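Local coordinates for protein 3-Hydroxyacyl-CoA dehydrogenase (Ralstonia eutropha H16, PDB 4PZC) that probably catalyses the NAD-dependent oxidation of (S)-3-hydroxyacyl-CoA thioesters such as 3-hydroxybutyryl-CoA to 3-ketoacyl-CoA, at residues A[83-88]-A[111-116]; A[132-137]-A[161-166]. All coordinates share one frame; numbering follows the deposited sequence.

Contact 1 (A[83-88]-A[111-116]); sequences TDIVIE and NVIIAS
Ile-85 lies at a slant over Ile-113 on one face of a parallel sheet. Starting from CB of Ile-85, 3.5 Å from Ile-113 O, the chain runs to CG1, which also lies against that carbonyl oxygen, and moves on to CD1, 3.5 Å from Ile-113 CG2. A chi1 of 164° sets CG1 opposite the backbone N and beside the carbonyl carbon, which carries CD1 over Ile-113. Such branched, apolar residues suit a sheet face buried beneath helix 161-173, whose Val-167 touches both isoleucines. The strands belong to the beta-alpha-beta unit of strand 85-88, helix 94-107 and strand 113-117 in the Rossmann-type NAD-binding domain. Val-86, paired with Ile-114, bonds to the residues flanking it: its N donates to Ile-113 O (2.9 Å), and its O accepts from Ala-115 N (2.8 Å). Glu-88 N continues the pairing to Ala-115 O (3.0 Å). On the other face, at the C-terminal end of strand 85-88, Ser-116 OG donates to Glu-88 OE1 (2.7 Å), approaching from 38° above the carboxylate plane. The buried carboxylate oxygens find further partners nearby: Lys-97, a predicted NAD-binding residue, forms a salt bridge to OE1, and OE2 accepts the backbone N-H groups of Ala-90 and Thr-91.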
loop_
_atom_site.group_PDB
_atom_site.type_symbol
_atom_site.label_atom_id
_atom_site.label_comp_id
_atom_site.label_asym_id
_atom_site.label_seq_id
_atom_site.Cartn_x
_atom_site.Cartn_y
_atom_site.Cartn_z
ATOM N N THR A 83 -14.030 -19.222 -32.568
ATOM C CA THR A 83 -13.629 -18.165 -31.656
ATOM C C THR A 83 -12.527 -17.310 -32.241
ATOM O O THR A 83 -11.683 -17.809 -32.981
ATOM C CB THR A 83 -13.123 -18.769 -30.337
ATOM O OG1 THR A 83 -12.036 -19.660 -30.601
ATOM C CG2 THR A 83 -14.235 -19.546 -29.651
ATOM N N ASP A 84 -12.541 -16.022 -31.890
ATOM C CA ASP A 84 -11.521 -15.050 -32.328
ATOM C C ASP A 84 -10.236 -15.180 -31.499
ATOM O O ASP A 84 -9.146 -14.944 -32.000
ATOM C CB ASP A 84 -12.054 -13.607 -32.229
ATOM C CG ASP A 84 -13.409 -13.418 -32.933
ATOM O OD1 ASP A 84 -13.648 -14.032 -33.996
ATOM O OD2 ASP A 84 -14.248 -12.651 -32.416
ATOM N N ILE A 85 -10.381 -15.575 -30.236
ATOM C CA ILE A 85 -9.275 -15.628 -29.278
ATOM C C ILE A 85 -9.653 -16.524 -28.086
ATOM O O ILE A 85 -10.834 -16.608 -27.708
ATOM C CB ILE A 85 -8.944 -14.213 -28.761
ATOM C CG1 ILE A 85 -8.080 -14.270 -27.497
ATOM C CG2 ILE A 85 -10.225 -13.455 -28.432
ATOM C CD1 ILE A 85 -7.483 -12.940 -27.094
ATOM N N VAL A 86 -8.649 -17.167 -27.485
ATOM C CA VAL A 86 -8.870 -18.096 -26.379
ATOM C C VAL A 86 -8.068 -17.741 -25.114
ATOM O O VAL A 86 -6.847 -17.545 -25.161
ATOM C CB VAL A 86 -8.520 -19.531 -26.807
ATOM C CG1 VAL A 86 -9.169 -20.544 -25.866
ATOM C CG2 VAL A 86 -8.969 -19.778 -28.245
ATOM N N ILE A 87 -8.772 -17.693 -23.983
ATOM C CA ILE A 87 -8.195 -17.337 -22.703
ATOM C C ILE A 87 -8.193 -18.582 -21.858
ATOM O O ILE A 87 -9.256 -19.022 -21.395
ATOM C CB ILE A 87 -9.043 -16.284 -21.958
ATOM C CG1 ILE A 87 -9.044 -14.945 -22.703
ATOM C CG2 ILE A 87 -8.527 -16.091 -20.532
ATOM C CD1 ILE A 87 -10.119 -13.994 -22.221
ATOM N N GLU A 88 -7.010 -19.157 -21.659
ATOM C CA GLU A 88 -6.890 -20.268 -20.743
ATOM C C GLU A 88 -6.929 -19.657 -19.368
ATOM O O GLU A 88 -6.208 -18.707 -19.077
ATOM C CB GLU A 88 -5.618 -21.086 -20.960
ATOM C CG GLU A 88 -5.461 -22.218 -19.938
ATOM C CD GLU A 88 -4.937 -21.720 -18.618
ATOM O OE1 GLU A 88 -3.777 -21.278 -18.623
ATOM O OE2 GLU A 88 -5.680 -21.726 -17.602
ATOM N N ASN A 111 -3.987 -17.317 -37.077
ATOM C CA ASN A 111 -4.189 -15.923 -36.687
ATOM C C ASN A 111 -5.168 -15.726 -35.533
ATOM O O ASN A 111 -5.613 -14.604 -35.287
ATOM C CB ASN A 111 -4.597 -15.063 -37.898
ATOM C CG ASN A 111 -3.408 -14.345 -38.524
ATOM O OD1 ASN A 111 -2.658 -14.937 -39.306
ATOM N ND2 ASN A 111 -3.216 -13.070 -38.166
ATOM N N VAL A 112 -5.486 -16.801 -34.819
ATOM C CA VAL A 112 -6.280 -16.701 -33.595
ATOM C C VAL A 112 -5.325 -16.606 -32.381
ATOM O O VAL A 112 -4.378 -17.377 -32.250
ATOM C CB VAL A 112 -7.298 -17.881 -33.482
ATOM C CG1 VAL A 112 -7.754 -18.110 -32.042
ATOM C CG2 VAL A 112 -8.503 -17.639 -34.402
ATOM N N ILE A 113 -5.596 -15.638 -31.503
ATOM C CA ILE A 113 -4.753 -15.326 -30.345
ATOM C C ILE A 113 -5.060 -16.222 -29.165
ATOM O O ILE A 113 -6.211 -16.416 -28.822
ATOM C CB ILE A 113 -4.988 -13.877 -29.868
ATOM C CG1 ILE A 113 -4.523 -12.883 -30.942
ATOM C CG2 ILE A 113 -4.309 -13.610 -28.516
ATOM C CD1 ILE A 113 -5.058 -11.478 -30.750
ATOM N N ILE A 114 -4.013 -16.734 -28.540
ATOM C CA ILE A 114 -4.115 -17.503 -27.315
ATOM C C ILE A 114 -3.525 -16.674 -26.173
ATOM O O ILE A 114 -2.336 -16.336 -26.177
ATOM C CB ILE A 114 -3.332 -18.827 -27.428
ATOM C CG1 ILE A 114 -3.855 -19.670 -28.613
ATOM C CG2 ILE A 114 -3.402 -19.594 -26.112
ATOM C CD1 ILE A 114 -2.943 -20.815 -29.055
ATOM N N ALA A 115 -4.364 -16.339 -25.203
ATOM C CA ALA A 115 -3.932 -15.647 -23.999
ATOM C C ALA A 115 -4.028 -16.620 -22.848
ATOM O O ALA A 115 -4.867 -17.512 -22.878
ATOM C CB ALA A 115 -4.815 -14.445 -23.735
ATOM N N SER A 116 -3.167 -16.462 -21.846
ATOM C CA SER A 116 -3.270 -17.240 -20.599
ATOM C C SER A 116 -3.301 -16.356 -19.364
ATOM O O SER A 116 -2.429 -15.520 -19.177
ATOM C CB SER A 116 -2.114 -18.215 -20.458
ATOM O OG SER A 116 -2.351 -19.062 -19.351
#

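Contact 2 (A[132-137]-A[161-166]); sequences RADRFI and DTTHAA
This is a packing contact within the NAD-binding domain: the loop entering strand 136-141, and the strand's start, pack on the first turns of helix 161-173, with Arg-135 and Ile-137 meeting Thr-162, Thr-163 and His-164. The Arg-135 side chain bends at chi2 and chi3 (-84° and 132°), bringing a group that sets out away from the helix back to it. Thr-163 OG1 then lies over the centre of one guanidinium face, 3.7 Å from Arg-135 CZ, while Thr-162 CG2 comes to the edge, 3.6 Å from Arg-135 NH2. The hydroxyl of Thr-163 is engaged with Ser-160 OG, just ahead of the helix, and its methyl meets Ile-137, with Thr-163 CG2 4.0 Å from Ile-137 CB; a small side chain with one polar and one apolar branch suits this boundary. The extended Ile-137 also puts CD1 4.0 Å from His-164 CA, meeting the helix backbone. Asp-134 links two arginines in the partly exposed loop: Arg-132 NE donates to the syn lone pair of Asp-134 OD1 (3.0 Å), and Arg-135 NE makes a long ion pair with Asp-134 OD2 (3.6 Å). The carboxylate would partly offset both positive charges. The arrangement belongs to a Rossmann-type NAD-binding domain, in which this helix follows the antiparallel strands 136-141 and 150-155 and packs on their sheet.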
loop_
_atom_site.group_PDB
_atom_site.type_symbol
_atom_site.label_atom_id
_atom_site.label_comp_id
_atom_site.label_asym_id
_atom_site.label_seq_id
_atom_site.Cartn_x
_atom_site.Cartn_y
_atom_site.Cartn_z
ATOM N N ARG A 132 2.557 -20.368 -32.728
ATOM C CA ARG A 132 2.757 -18.938 -33.022
ATOM C C ARG A 132 2.807 -18.164 -31.691
ATOM O O ARG A 132 1.785 -17.746 -31.136
ATOM C CB ARG A 132 1.668 -18.367 -33.959
ATOM C CG ARG A 132 1.632 -18.936 -35.388
ATOM C CD ARG A 132 2.573 -18.251 -36.382
ATOM N NE ARG A 132 2.407 -16.790 -36.451
ATOM C CZ ARG A 132 1.445 -16.136 -37.114
ATOM N NH1 ARG A 132 0.500 -16.785 -37.793
ATOM N NH2 ARG A 132 1.416 -14.806 -37.090
ATOM N N ALA A 133 4.022 -18.000 -31.175
ATOM C CA ALA A 133 4.258 -17.205 -29.973
ATOM C C ALA A 133 3.744 -15.768 -30.109
ATOM O O ALA A 133 3.105 -15.267 -29.196
ATOM C CB ALA A 133 5.737 -17.204 -29.652
ATOM N N ASP A 134 3.993 -15.118 -31.248
ATOM C CA ASP A 134 3.589 -13.724 -31.429
ATOM C C ASP A 134 2.091 -13.503 -31.240
ATOM O O ASP A 134 1.631 -12.383 -30.975
ATOM C CB ASP A 134 4.020 -13.198 -32.797
ATOM C CG ASP A 134 3.079 -13.623 -33.915
ATOM O OD1 ASP A 134 3.178 -14.809 -34.306
ATOM O OD2 ASP A 134 2.270 -12.772 -34.403
ATOM N N ARG A 135 1.331 -14.575 -31.380
ATOM C CA ARG A 135 -0.102 -14.533 -31.114
ATOM C C ARG A 135 -0.424 -14.934 -29.665
ATOM O O ARG A 135 -1.584 -15.106 -29.320
ATOM C CB ARG A 135 -0.842 -15.436 -32.112
ATOM C CG ARG A 135 -0.779 -14.949 -33.550
ATOM C CD ARG A 135 -1.860 -13.909 -33.790
ATOM N NE ARG A 135 -1.342 -12.719 -34.462
ATOM C CZ ARG A 135 -1.936 -11.527 -34.462
ATOM N NH1 ARG A 135 -3.097 -11.334 -33.834
ATOM N NH2 ARG A 135 -1.357 -10.516 -35.098
ATOM N N PHE A 136 0.595 -15.062 -28.816
ATOM C CA PHE A 136 0.378 -15.424 -27.424
ATOM C C PHE A 136 0.633 -14.237 -26.518
ATOM O O PHE A 136 1.643 -13.552 -26.666
ATOM C CB PHE A 136 1.284 -16.574 -26.998
ATOM C CG PHE A 136 0.980 -17.076 -25.622
ATOM C CD1 PHE A 136 0.012 -18.026 -25.424
ATOM C CD2 PHE A 136 1.629 -16.561 -24.520
ATOM C CE1 PHE A 136 -0.287 -18.469 -24.153
ATOM C CE2 PHE A 136 1.334 -16.997 -23.245
ATOM C CZ PHE A 136 0.374 -17.952 -23.061
ATOM N N ILE A 137 -0.263 -14.024 -25.562
ATOM C CA ILE A 137 -0.142 -12.910 -24.635
ATOM C C ILE A 137 -0.611 -13.370 -23.255
ATOM O O ILE A 137 -1.291 -14.378 -23.153
ATOM C CB ILE A 137 -0.989 -11.727 -25.114
ATOM C CG1 ILE A 137 -0.479 -10.422 -24.505
ATOM C CG2 ILE A 137 -2.455 -11.941 -24.759
ATOM C CD1 ILE A 137 -1.267 -9.196 -24.913
ATOM N N ASP A 161 3.264 -6.629 -31.512
ATOM C CA ASP A 161 2.557 -5.365 -31.270
ATOM C C ASP A 161 1.066 -5.496 -31.587
ATOM O O ASP A 161 0.197 -4.971 -30.873
ATOM C CB ASP A 161 3.172 -4.243 -32.101
ATOM C CG ASP A 161 4.545 -3.865 -31.621
ATOM O OD1 ASP A 161 4.739 -3.841 -30.394
ATOM O OD2 ASP A 161 5.428 -3.597 -32.462
ATOM N N THR A 162 0.795 -6.217 -32.665
ATOM C CA THR A 162 -0.558 -6.426 -33.134
ATOM C C THR A 162 -1.411 -7.208 -32.127
ATOM O O THR A 162 -2.568 -6.819 -31.869
ATOM C CB THR A 162 -0.550 -7.187 -34.475
ATOM O OG1 THR A 162 0.576 -6.771 -35.274
ATOM C CG2 THR A 162 -1.867 -6.972 -35.215
ATOM N N THR A 163 -0.841 -8.302 -31.595
ATOM C CA THR A 163 -1.515 -9.153 -30.614
ATOM C C THR A 163 -1.804 -8.315 -29.414
ATOM O O THR A 163 -2.851 -8.447 -28.773
ATOM C CB THR A 163 -0.637 -10.312 -30.094
ATOM O OG1 THR A 163 -0.272 -11.195 -31.159
ATOM C CG2 THR A 163 -1.389 -11.112 -29.052
ATOM N N HIS A 164 -0.845 -7.461 -29.095
ATOM C CA HIS A 164 -0.978 -6.602 -27.941
ATOM C C HIS A 164 -2.169 -5.654 -28.077
ATOM O O HIS A 164 -3.028 -5.630 -27.194
ATOM C CB HIS A 164 0.319 -5.845 -27.684
ATOM C CG HIS A 164 0.139 -4.625 -26.856
ATOM N ND1 HIS A 164 -0.350 -4.671 -25.571
ATOM C CD2 HIS A 164 0.377 -3.321 -27.130
ATOM C CE1 HIS A 164 -0.409 -3.442 -25.089
ATOM N NE2 HIS A 164 0.025 -2.605 -26.015
ATOM N N ALA A 165 -2.247 -4.907 -29.177
ATOM C CA ALA A 165 -3.299 -3.880 -29.324
ATOM C C ALA A 165 -4.705 -4.487 -29.361
ATOM O O ALA A 165 -5.664 -3.950 -28.779
ATOM C CB ALA A 165 -3.052 -3.024 -30.551
ATOM N N ALA A 166 -4.804 -5.619 -30.046
ATOM C CA ALA A 166 -6.028 -6.419 -30.091
ATOM C C ALA A 166 -6.510 -6.666 -28.697
ATOM O O ALA A 166 -7.625 -6.280 -28.325
ATOM C CB ALA A 166 -5.759 -7.753 -30.772
#

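How the contacts relate
Followed from the N terminus, the chain closes contact 1 first: strand 85-88 is joined to strand 113-117 through helix 94-107. Only afterwards does it open contact 2, whose loop continues along strand 136-141, turns back in strand 150-155 and ends in helix 161-173. The two loops therefore stand in series and neither encloses the other. They are joined laterally, because strands 113-117 and 136-141 are neighbours in the sheet; Ile-114 N probably bonds to Arg-135 O (3.0 Å) and Ser-116 N to Ile-137 O (3.1 Å). The helix also packs on the face carrying Ile-85 and Ile-113, tying the later part of the domain to its central strands.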